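Local coordinates for ULam111 (Flavobacterium sp., PDB 5WUT), which is a family 16 glycoside hydrolase, a laminarinase that probably cleaves the beta-1,3-glucosidic bonds of laminarin, at residues N24-D29 with R71-G76; Q42-T47 with I203-I208; M131-L136 with T148-I153; D120-V125 with H161-D166. All coordinates share one frame; numbering follows the deposited sequence.

Contact 1 (N24-D29 with R71-G76); sequences NFELGD and RITTQG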
# COMPACT_ATOMS: atom_id res chain seq x y z
N ASN A 24 22.16 3.17 -21.87
CA ASN A 24 22.55 4.37 -22.61
C ASN A 24 22.51 5.56 -21.69
O ASN A 24 21.72 5.58 -20.73
CB ASN A 24 21.59 4.65 -23.76
CG ASN A 24 21.33 3.45 -24.61
OD1 ASN A 24 22.21 2.98 -25.32
ND2 ASN A 24 20.11 2.92 -24.53
N PHE A 25 23.32 6.57 -21.99
CA PHE A 25 23.09 7.89 -21.40
C PHE A 25 22.26 8.75 -22.34
O PHE A 25 22.51 8.78 -23.55
CB PHE A 25 24.40 8.62 -21.09
CG PHE A 25 25.21 7.97 -20.02
CD1 PHE A 25 25.01 8.29 -18.68
CD2 PHE A 25 26.19 7.05 -20.35
CE1 PHE A 25 25.76 7.70 -17.69
CE2 PHE A 25 26.96 6.46 -19.36
CZ PHE A 25 26.74 6.78 -18.03
N GLU A 26 21.31 9.48 -21.79
CA GLU A 26 20.72 10.58 -22.53
C GLU A 26 21.32 11.85 -21.92
O GLU A 26 21.43 11.97 -20.70
CB GLU A 26 19.19 10.53 -22.48
CG GLU A 26 18.67 9.31 -23.27
CD GLU A 26 17.16 9.28 -23.51
OE1 GLU A 26 16.70 8.44 -24.32
OE2 GLU A 26 16.44 10.08 -22.89
N LEU A 27 21.83 12.74 -22.77
CA LEU A 27 22.69 13.82 -22.29
C LEU A 27 22.29 15.18 -22.81
O LEU A 27 21.79 15.31 -23.93
CB LEU A 27 24.15 13.55 -22.70
CG LEU A 27 24.74 12.22 -22.20
CD1 LEU A 27 26.02 11.89 -22.98
CD2 LEU A 27 25.02 12.28 -20.74
N GLY A 28 22.57 16.20 -21.99
CA GLY A 28 22.41 17.59 -22.39
C GLY A 28 21.07 18.21 -22.05
O GLY A 28 20.45 17.85 -21.05
N ASP A 29 20.65 19.15 -22.89
CA ASP A 29 19.46 19.94 -22.61
C ASP A 29 18.17 19.44 -23.27
O ASP A 29 17.09 20.00 -23.03
CB ASP A 29 19.73 21.40 -23.05
CG ASP A 29 20.09 21.53 -24.53
OD1 ASP A 29 19.92 20.57 -25.31
OD2 ASP A 29 20.55 22.63 -24.92
N ARG A 71 20.32 10.81 -16.61
CA ARG A 71 19.21 10.13 -17.25
C ARG A 71 19.75 8.98 -18.09
O ARG A 71 20.53 9.20 -19.03
CB ARG A 71 18.42 11.12 -18.12
CG ARG A 71 17.26 10.48 -18.91
CD ARG A 71 16.38 11.57 -19.49
NE ARG A 71 15.45 11.04 -20.48
CZ ARG A 71 14.23 11.53 -20.69
NH1 ARG A 71 13.79 12.56 -19.97
NH2 ARG A 71 13.45 11.00 -21.62
N ILE A 72 19.36 7.76 -17.75
CA ILE A 72 19.86 6.58 -18.44
C ILE A 72 18.69 5.72 -18.89
O ILE A 72 17.64 5.72 -18.26
CB ILE A 72 20.82 5.77 -17.56
CG1 ILE A 72 20.20 5.43 -16.20
CG2 ILE A 72 22.12 6.55 -17.33
CD1 ILE A 72 21.02 4.39 -15.43
N THR A 73 18.88 5.01 -20.00
CA THR A 73 17.84 4.12 -20.53
C THR A 73 18.42 2.79 -20.96
O THR A 73 19.63 2.67 -21.15
CB THR A 73 17.13 4.68 -21.76
OG1 THR A 73 17.95 4.45 -22.93
CG2 THR A 73 16.88 6.16 -21.61
N THR A 74 17.56 1.80 -21.15
CA THR A 74 18.02 0.53 -21.72
C THR A 74 17.56 0.36 -23.17
O THR A 74 17.55 -0.75 -23.69
CB THR A 74 17.55 -0.69 -20.90
OG1 THR A 74 16.12 -0.79 -20.95
CG2 THR A 74 18.01 -0.58 -19.46
N GLN A 75 17.20 1.46 -23.82
CA GLN A 75 16.69 1.41 -25.19
C GLN A 75 17.60 0.62 -26.13
O GLN A 75 18.79 0.91 -26.22
CB GLN A 75 16.49 2.82 -25.75
CG GLN A 75 15.80 2.82 -27.11
CD GLN A 75 15.57 4.23 -27.64
OE1 GLN A 75 16.09 5.20 -27.10
NE2 GLN A 75 14.76 4.34 -28.69
N GLY A 76 17.03 -0.35 -26.83
CA GLY A 76 17.76 -1.15 -27.80
C GLY A 76 18.77 -2.12 -27.20
O GLY A 76 19.51 -2.77 -27.94
O HOH W 1 22.73 11.22 -18.15
O HOH W 2 17.75 6.09 -25.08
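Glu26 swings its carboxylate over beside the guanidinium of Arg71, the two planes only 16° apart. In this salt bridge Arg71 NE donates to Glu26 OE2 at 2.8 Å, but the bond is bent, at 134°, and OE2 is met on its anti side and lies tilted out of the guanidinium plane. An extended chain, CG anti to the backbone N (chi1 177°), carries Arg71 NE out to the acid. The other oxygen, Glu26 OE1, accepts a hydrogen bond from a water that in turn accepts from Thr73 OG1. That hydroxyl works hard. Besides donating to the water, it accepts from Asn24 ND2 at 3.1 Å and from the backbone N of Gln75, the latter closing an ST turn where strand 66-80 is interrupted after Thr73. Asn24 ND2 spends its second hydrogen on Gln75 O at 2.9 Å, in the carbonyl plane and on a lone pair. Both bonds lie close to the Asn24 amide plane, which fixes its rotation, and Lys77 donates to Asn24 OD1. Beneath these side chains runs a short antiparallel ladder: Asn24 and Thr73 form the hydrogen-bonded pair, with Asn24 N to Thr73 O at 2.7 Å, and Glu26 N binds Arg71 O. Phe25 and Ile72 point to the other face, where Phe25 CD1 packs on Ile72 CG2 at 3.6 Å. Strand 24-25 thus lies along one side of strand 66-80. Ile72 and Thr74 bind strand 200-208 through their backbones, Arg71 also rests on Tyr44 of strand 42-44, and Gln75 reaches helix 108-111.

Contact 2 (Q42-T47 with I203-I208); sequences QLYTKT and IINMAI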
# COMPACT_ATOMS: atom_id res chain seq x y z
N GLN A 42 17.77 20.99 -15.73
CA GLN A 42 19.05 20.27 -15.72
C GLN A 42 19.64 19.96 -17.09
O GLN A 42 18.92 19.77 -18.07
CB GLN A 42 18.90 18.96 -14.94
CG GLN A 42 18.24 17.83 -15.73
CD GLN A 42 16.76 18.05 -15.96
OE1 GLN A 42 16.09 18.73 -15.18
NE2 GLN A 42 16.23 17.46 -17.03
N LEU A 43 20.97 19.95 -17.13
CA LEU A 43 21.68 19.25 -18.18
C LEU A 43 22.00 17.87 -17.66
O LEU A 43 22.46 17.72 -16.52
CB LEU A 43 22.98 19.95 -18.58
CG LEU A 43 22.90 21.36 -19.13
CD1 LEU A 43 24.29 21.77 -19.61
CD2 LEU A 43 21.90 21.42 -20.25
N TYR A 44 21.74 16.86 -18.47
CA TYR A 44 22.07 15.51 -18.08
C TYR A 44 23.51 15.21 -18.50
O TYR A 44 23.95 15.63 -19.58
CB TYR A 44 21.09 14.52 -18.69
CG TYR A 44 19.73 14.50 -18.04
CD1 TYR A 44 19.61 14.29 -16.67
CD2 TYR A 44 18.58 14.66 -18.78
CE1 TYR A 44 18.37 14.24 -16.07
CE2 TYR A 44 17.33 14.61 -18.18
CZ TYR A 44 17.24 14.39 -16.83
OH TYR A 44 16.00 14.33 -16.21
N THR A 45 24.24 14.51 -17.63
CA THR A 45 25.67 14.28 -17.84
C THR A 45 26.04 12.83 -17.62
O THR A 45 25.19 12.03 -17.21
CB THR A 45 26.52 15.10 -16.88
OG1 THR A 45 26.48 14.50 -15.58
CG2 THR A 45 26.03 16.56 -16.79
N LYS A 46 27.31 12.51 -17.83
CA LYS A 46 27.86 11.19 -17.49
C LYS A 46 28.68 11.28 -16.21
O LYS A 46 29.33 10.31 -15.80
CB LYS A 46 28.74 10.63 -18.62
CG LYS A 46 28.01 10.32 -19.91
CD LYS A 46 28.92 9.53 -20.85
CE LYS A 46 29.83 10.42 -21.66
NZ LYS A 46 30.51 9.60 -22.70
N THR A 47 28.64 12.45 -15.59
CA THR A 47 29.47 12.71 -14.41
C THR A 47 28.66 13.05 -13.15
O THR A 47 29.20 13.58 -12.18
CB THR A 47 30.46 13.86 -14.70
OG1 THR A 47 29.75 14.97 -15.25
CG2 THR A 47 31.51 13.40 -15.70
N ILE A 203 13.82 3.58 -18.17
CA ILE A 203 14.49 4.88 -17.98
C ILE A 203 14.60 5.13 -16.48
O ILE A 203 13.64 4.90 -15.74
CB ILE A 203 13.72 6.04 -18.63
CG1 ILE A 203 13.42 5.76 -20.11
CG2 ILE A 203 14.50 7.35 -18.47
CD1 ILE A 203 12.04 5.08 -20.33
N ILE A 204 15.78 5.57 -16.04
CA ILE A 204 15.96 6.10 -14.68
C ILE A 204 16.46 7.53 -14.83
O ILE A 204 17.43 7.77 -15.56
CB ILE A 204 16.97 5.28 -13.85
CG1 ILE A 204 16.48 3.85 -13.70
CG2 ILE A 204 17.17 5.90 -12.47
CD1 ILE A 204 17.52 2.92 -13.02
N ASN A 205 15.84 8.48 -14.15
CA ASN A 205 16.36 9.84 -14.25
C ASN A 205 15.98 10.66 -13.04
O ASN A 205 15.14 10.27 -12.23
CB ASN A 205 15.85 10.54 -15.52
CG ASN A 205 14.41 10.98 -15.41
OD1 ASN A 205 13.49 10.18 -15.60
ND2 ASN A 205 14.19 12.26 -15.07
N MET A 206 16.60 11.83 -12.90
CA MET A 206 16.15 12.77 -11.89
C MET A 206 16.15 14.17 -12.49
O MET A 206 17.21 14.73 -12.81
CB MET A 206 17.01 12.69 -10.63
CG MET A 206 16.68 13.78 -9.60
SD MET A 206 17.32 13.54 -7.93
CE MET A 206 18.99 12.99 -8.26
N ALA A 207 14.96 14.70 -12.71
CA ALA A 207 14.80 16.04 -13.26
C ALA A 207 14.71 17.12 -12.16
O ALA A 207 14.50 16.83 -10.98
CB ALA A 207 13.59 16.10 -14.16
N ILE A 208 14.91 18.37 -12.57
CA ILE A 208 14.88 19.51 -11.67
C ILE A 208 13.97 20.59 -12.24
O ILE A 208 14.17 21.04 -13.36
CB ILE A 208 16.29 20.10 -11.47
CG1 ILE A 208 17.18 19.06 -10.79
CG2 ILE A 208 16.21 21.42 -10.67
CD1 ILE A 208 18.67 19.39 -10.86
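Gln42 and Tyr44 reach out from strand 42-44 to strand 200-208 in the beta jelly roll of this family 16 enzyme. The two strands run nearly antiparallel, at 154°, but their axes stay 7.4 Å apart and they share no backbone ladder, so side chains make the link. Gln42 OE1 accepts from the backbone N of Ile208 at 2.9 Å, with the donor standing above the carbonyl plane. Further along, Asn205 ND2 donates to Tyr44 OH at 3.0 Å. This second bond is bent, at 133°, and the ring and amide planes stand almost perpendicular. The same hydroxyl touches the methyl of Ala207, while the ring turns its edge to a backbone carbonyl, Tyr44 CE1 lying 3.5 Å from Met206 O.

A second shell sets these groups. Glu40 accepts from Gln42 NE2, leaving OE1 turned to the strand, and Asn205 OD1 takes the indole N-H of Trp102, so both ends of the Asn205 amide are held. Trp36 meets the Tyr44 ring edge-to-face, and Ser69 bonds to Met206 O. Ser69 belongs to strand 66-80, with which both strands pair, 42-44 in parallel and 200-208 antiparallel. Gln42 also braces the tyrosine within its own strand: with CG lodged between backbone N and carbonyl carbon (chi1 79°) and the chain bent at chi2, Gln42 CG sits 3.6 Å above the plane of the Tyr44 ring, toward its rim.

Contact 3 (M131-L136 with T148-I153); sequences MVFTSL and TKRTRI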
# COMPACT_ATOMS: atom_id res chain seq x y z
N MET A 131 3.72 11.57 -1.18
CA MET A 131 2.87 11.15 -2.29
C MET A 131 3.71 10.51 -3.38
O MET A 131 4.83 10.96 -3.65
CB MET A 131 2.11 12.34 -2.91
CG MET A 131 1.23 13.14 -1.97
SD MET A 131 -0.25 12.23 -1.49
CE MET A 131 -0.57 12.99 0.10
N VAL A 132 3.19 9.46 -4.00
CA VAL A 132 3.77 8.95 -5.25
C VAL A 132 2.69 8.85 -6.31
O VAL A 132 1.50 8.81 -6.01
CB VAL A 132 4.44 7.59 -5.08
CG1 VAL A 132 5.55 7.69 -4.04
CG2 VAL A 132 3.42 6.54 -4.70
N PHE A 133 3.12 8.78 -7.57
CA PHE A 133 2.20 8.75 -8.70
C PHE A 133 2.51 7.53 -9.54
O PHE A 133 3.67 7.18 -9.69
CB PHE A 133 2.33 10.03 -9.53
CG PHE A 133 2.10 11.29 -8.74
CD1 PHE A 133 3.13 11.86 -7.99
CD2 PHE A 133 0.87 11.92 -8.76
CE1 PHE A 133 2.92 13.02 -7.25
CE2 PHE A 133 0.66 13.08 -8.02
CZ PHE A 133 1.69 13.62 -7.28
N THR A 134 1.47 6.87 -10.05
CA THR A 134 1.61 5.76 -10.99
C THR A 134 0.70 6.06 -12.16
O THR A 134 -0.47 6.36 -11.95
CB THR A 134 1.24 4.41 -10.35
OG1 THR A 134 -0.07 4.51 -9.78
CG2 THR A 134 2.22 4.06 -9.25
N SER A 135 1.24 6.01 -13.38
CA SER A 135 0.55 6.55 -14.55
C SER A 135 0.87 5.83 -15.84
O SER A 135 1.89 5.13 -15.95
CB SER A 135 0.89 8.03 -14.76
OG SER A 135 0.96 8.75 -13.55
N LEU A 136 0.00 6.06 -16.81
CA LEU A 136 0.20 5.65 -18.21
C LEU A 136 0.06 6.87 -19.11
O LEU A 136 -0.75 7.73 -18.83
CB LEU A 136 -0.82 4.60 -18.65
CG LEU A 136 -0.79 3.20 -18.04
CD1 LEU A 136 0.59 2.59 -17.95
CD2 LEU A 136 -1.47 3.23 -16.70
N THR A 148 -3.98 7.76 -14.15
CA THR A 148 -3.01 8.06 -13.13
C THR A 148 -3.66 7.89 -11.76
O THR A 148 -4.88 7.93 -11.61
CB THR A 148 -2.44 9.50 -13.28
OG1 THR A 148 -1.35 9.69 -12.38
CG2 THR A 148 -3.51 10.58 -13.05
N LYS A 149 -2.82 7.64 -10.77
CA LYS A 149 -3.28 7.53 -9.40
C LYS A 149 -2.25 8.16 -8.48
O LYS A 149 -1.07 7.90 -8.61
CB LYS A 149 -3.49 6.07 -9.02
CG LYS A 149 -3.95 5.85 -7.57
CD LYS A 149 -5.43 6.15 -7.41
CE LYS A 149 -5.98 5.51 -6.13
NZ LYS A 149 -5.57 6.28 -4.92
N ARG A 150 -2.71 9.01 -7.56
CA ARG A 150 -1.88 9.57 -6.52
C ARG A 150 -2.08 8.76 -5.25
O ARG A 150 -3.21 8.60 -4.77
CB ARG A 150 -2.24 11.04 -6.28
CG ARG A 150 -1.49 11.75 -5.17
CD ARG A 150 -2.24 13.02 -4.78
NE ARG A 150 -2.60 13.81 -5.95
CZ ARG A 150 -1.87 14.80 -6.45
NH1 ARG A 150 -0.72 15.14 -5.88
NH2 ARG A 150 -2.29 15.45 -7.53
N THR A 151 -0.99 8.24 -4.70
CA THR A 151 -1.05 7.40 -3.51
C THR A 151 -0.31 8.06 -2.36
O THR A 151 0.86 8.40 -2.47
CB THR A 151 -0.47 6.00 -3.77
OG1 THR A 151 -1.19 5.38 -4.84
CG2 THR A 151 -0.58 5.12 -2.53
N ARG A 152 -1.02 8.24 -1.26
CA ARG A 152 -0.41 8.80 -0.06
C ARG A 152 0.36 7.77 0.74
O ARG A 152 -0.17 6.71 1.09
CB ARG A 152 -1.47 9.44 0.83
CG ARG A 152 -0.90 9.89 2.14
CD ARG A 152 -1.93 10.59 3.01
NE ARG A 152 -1.46 10.68 4.39
CZ ARG A 152 -2.23 11.06 5.41
NH1 ARG A 152 -3.49 11.39 5.20
NH2 ARG A 152 -1.73 11.11 6.64
N ILE A 153 1.61 8.09 1.05
CA ILE A 153 2.48 7.21 1.82
C ILE A 153 3.38 8.10 2.67
O ILE A 153 4.37 8.65 2.16
CB ILE A 153 3.35 6.29 0.90
CG1 ILE A 153 2.49 5.57 -0.14
CG2 ILE A 153 4.17 5.32 1.74
CD1 ILE A 153 3.24 4.64 -1.10
O HOH W 3 -0.04 5.79 -7.16
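A beta hairpin joins strands 131-137 and 148-152, and its ladder is regular and antiparallel. Val132 pairs with Thr151 and Thr134 with Lys149 through two backbone hydrogen bonds each, Thr151 N to Val132 O being nearly straight at 2.9 Å. On the face of Phe133, the phenyl ring points its edge into the flat side of the Arg150 guanidinium: Phe133 CE2 stands 3.3 Å above that plane, and the two planes are 76° apart. Glu128 forms a salt bridge with Arg150 NH1 and also touches the phenyl. Without the ring, as with an alanine here, the guanidinium would probably lose the edge its face rests on, leaving Arg150 freer to swing about its salt bridge. On the same face Met131 CE packs against Arg152 CG at 3.7 Å, and Ser135 OG and Thr148 OG1 share a hydrogen bond of 2.8 Å. Across the sheet, one water links Thr134 OG1, Thr151 OG1 and Lys149 O. That face looks toward strands 172-176 and 179-184, Thr134 touching Phe174 and Tyr182. Strand 118-123 pairs along the other side of 131-137, while 148-152 borders the second subunit, where Thr151 packs on Ile179 of that chain.

Contact 4 (D120-V125 with H161-D166); sequences DILEYV and HLYAID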
# COMPACT_ATOMS: atom_id res chain seq x y z
N ASP A 120 4.72 4.77 -16.01
CA ASP A 120 5.38 5.50 -14.94
C ASP A 120 5.26 4.72 -13.64
O ASP A 120 4.18 4.65 -13.04
CB ASP A 120 4.78 6.89 -14.77
CG ASP A 120 4.96 7.76 -15.98
OD1 ASP A 120 5.93 7.55 -16.71
OD2 ASP A 120 4.15 8.68 -16.16
N ILE A 121 6.38 4.17 -13.20
CA ILE A 121 6.37 3.20 -12.10
C ILE A 121 6.77 3.82 -10.75
O ILE A 121 6.06 3.65 -9.76
CB ILE A 121 7.31 2.02 -12.44
CG1 ILE A 121 6.91 1.40 -13.79
CG2 ILE A 121 7.28 0.98 -11.31
CD1 ILE A 121 7.90 0.32 -14.30
N LEU A 122 7.92 4.49 -10.72
CA LEU A 122 8.32 5.31 -9.58
C LEU A 122 8.21 6.75 -10.04
O LEU A 122 8.90 7.15 -10.97
CB LEU A 122 9.75 4.98 -9.11
CG LEU A 122 10.37 5.72 -7.91
CD1 LEU A 122 11.63 4.98 -7.52
CD2 LEU A 122 10.69 7.21 -8.11
N GLU A 123 7.33 7.52 -9.41
CA GLU A 123 7.21 8.95 -9.71
C GLU A 123 6.98 9.70 -8.42
O GLU A 123 6.03 9.42 -7.68
CB GLU A 123 6.06 9.24 -10.66
CG GLU A 123 6.11 8.51 -11.97
CD GLU A 123 7.13 9.07 -12.93
OE1 GLU A 123 7.57 10.23 -12.74
OE2 GLU A 123 7.49 8.34 -13.88
N TYR A 124 7.83 10.68 -8.16
CA TYR A 124 7.76 11.47 -6.93
C TYR A 124 8.18 12.87 -7.26
O TYR A 124 9.14 13.06 -7.99
CB TYR A 124 8.66 10.86 -5.86
CG TYR A 124 8.84 11.65 -4.59
CD1 TYR A 124 9.99 12.40 -4.38
CD2 TYR A 124 7.90 11.59 -3.56
CE1 TYR A 124 10.18 13.11 -3.20
CE2 TYR A 124 8.09 12.28 -2.38
CZ TYR A 124 9.23 13.04 -2.21
OH TYR A 124 9.42 13.73 -1.04
N VAL A 125 7.44 13.86 -6.76
CA VAL A 125 7.91 15.23 -6.89
C VAL A 125 8.09 15.77 -5.49
O VAL A 125 7.17 15.73 -4.67
CB VAL A 125 6.97 16.12 -7.73
CG1 VAL A 125 7.03 15.68 -9.18
CG2 VAL A 125 5.53 16.07 -7.22
N HIS A 161 12.11 1.76 -0.69
CA HIS A 161 10.80 1.18 -0.94
C HIS A 161 10.80 0.45 -2.26
O HIS A 161 11.70 0.63 -3.09
CB HIS A 161 9.72 2.26 -0.93
CG HIS A 161 9.56 2.92 0.39
ND1 HIS A 161 8.56 2.59 1.29
CD2 HIS A 161 10.30 3.89 1.00
CE1 HIS A 161 8.69 3.32 2.38
NE2 HIS A 161 9.73 4.13 2.23
N LEU A 162 9.77 -0.37 -2.46
CA LEU A 162 9.62 -1.15 -3.68
C LEU A 162 8.55 -0.54 -4.58
O LEU A 162 7.46 -0.16 -4.11
CB LEU A 162 9.24 -2.60 -3.35
CG LEU A 162 10.17 -3.36 -2.41
CD1 LEU A 162 9.60 -4.75 -2.21
CD2 LEU A 162 11.58 -3.42 -2.94
N TYR A 163 8.88 -0.44 -5.86
CA TYR A 163 7.98 0.10 -6.87
C TYR A 163 7.88 -0.92 -7.98
O TYR A 163 8.91 -1.31 -8.51
CB TYR A 163 8.50 1.43 -7.41
CG TYR A 163 8.75 2.48 -6.35
CD1 TYR A 163 9.93 2.50 -5.61
CD2 TYR A 163 7.81 3.48 -6.11
CE1 TYR A 163 10.15 3.47 -4.63
CE2 TYR A 163 8.03 4.45 -5.15
CZ TYR A 163 9.20 4.45 -4.42
OH TYR A 163 9.41 5.44 -3.45
N ALA A 164 6.68 -1.39 -8.31
CA ALA A 164 6.57 -2.48 -9.26
C ALA A 164 5.33 -2.42 -10.13
O ALA A 164 4.37 -1.72 -9.81
CB ALA A 164 6.60 -3.82 -8.51
N ILE A 165 5.37 -3.15 -11.24
CA ILE A 165 4.18 -3.38 -12.05
C ILE A 165 4.03 -4.87 -12.33
O ILE A 165 5.02 -5.60 -12.40
CB ILE A 165 4.21 -2.63 -13.40
CG1 ILE A 165 5.48 -2.96 -14.19
CG2 ILE A 165 4.10 -1.14 -13.17
CD1 ILE A 165 5.47 -2.41 -15.62
N ASP A 166 2.79 -5.31 -12.48
CA ASP A 166 2.52 -6.61 -13.08
C ASP A 166 1.82 -6.32 -14.38
O ASP A 166 0.70 -5.79 -14.41
CB ASP A 166 1.68 -7.51 -12.17
CG ASP A 166 1.68 -8.97 -12.64
OD1 ASP A 166 2.60 -9.35 -13.38
OD2 ASP A 166 0.79 -9.73 -12.24
O HOH W 4 4.22 1.38 -9.29
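The Tyr163 ring has Leu122 squarely on one face: Leu122 CG stands 3.7 Å from the ring centroid and just 4° off the normal, a CH-pi contact. Leu122 CD1 leans to one side of the ring, 3.6 Å from Tyr163 CD1, while Leu122 CB covers the CG-CD2 side. With CG opposite the backbone N (chi1 -179°), the leucine side chain spreads its carbons over the ring instead of standing on end. Leu91 and Ile156 also touch the tyrosine. A serine in place of Tyr163 would probably open a gap under Leu122, leaving its branch without the surface it lies on.

One residue earlier, Ile121 meets Ile165 at about a right angle, with Ile121 CG1 3.8 Å from Ile165 CG2 and the two CD1 methyls also touching. Its other branch, Ile121 CG2, rests on the backbone between Tyr163 and Ala164. That two successive residues should both point to segment 161-166 follows from a classic beta bulge, in which Ile121 and Leu122 both face Phe101 of strand 97-105. The bulge sits in the jelly roll's Glu118-to-Glu123 stretch, which matches the ExDxxE motif of family 16; by analogy with relatives, Glu118 and Glu123 are probably the catalytic nucleophile and acid/base. The extra residue lets Glu123, like Asp120, point away from segment 161-166; Glu123 OE1 accepts from Trp98 and Asp120 lies close to Glu118. No direct hydrogen bond crosses between the segments. A water bridges their backbones instead, donating to Ile121 O at 3.0 Å and to Ala164 O at 3.1 Å.

Contacts 2 and 4 are fully buried, yet contact 2 joins its strands through side-chain hydrogen bonds, contact 4 through aliphatic and aromatic packing with one bridging water. Contacts 1 and 3 are partly buried antiparallel ladders; contact 1 has a salt bridge across its strands, while the arginines of contact 3 find their acids outside its two segments. Contacts 1 and 2 touch: strand 66-80, one side of contact 1, pairs with both strands of contact 2. Contacts 3 and 4 likewise adjoin, strand 118-123 pairing with 131-137. The two pairs do not touch: the nearest atoms of contacts 2 and 4 are about 7 Å apart, the centres of contacts 1 and 3 about 24 Å. Only contact 3 borders the second subunit.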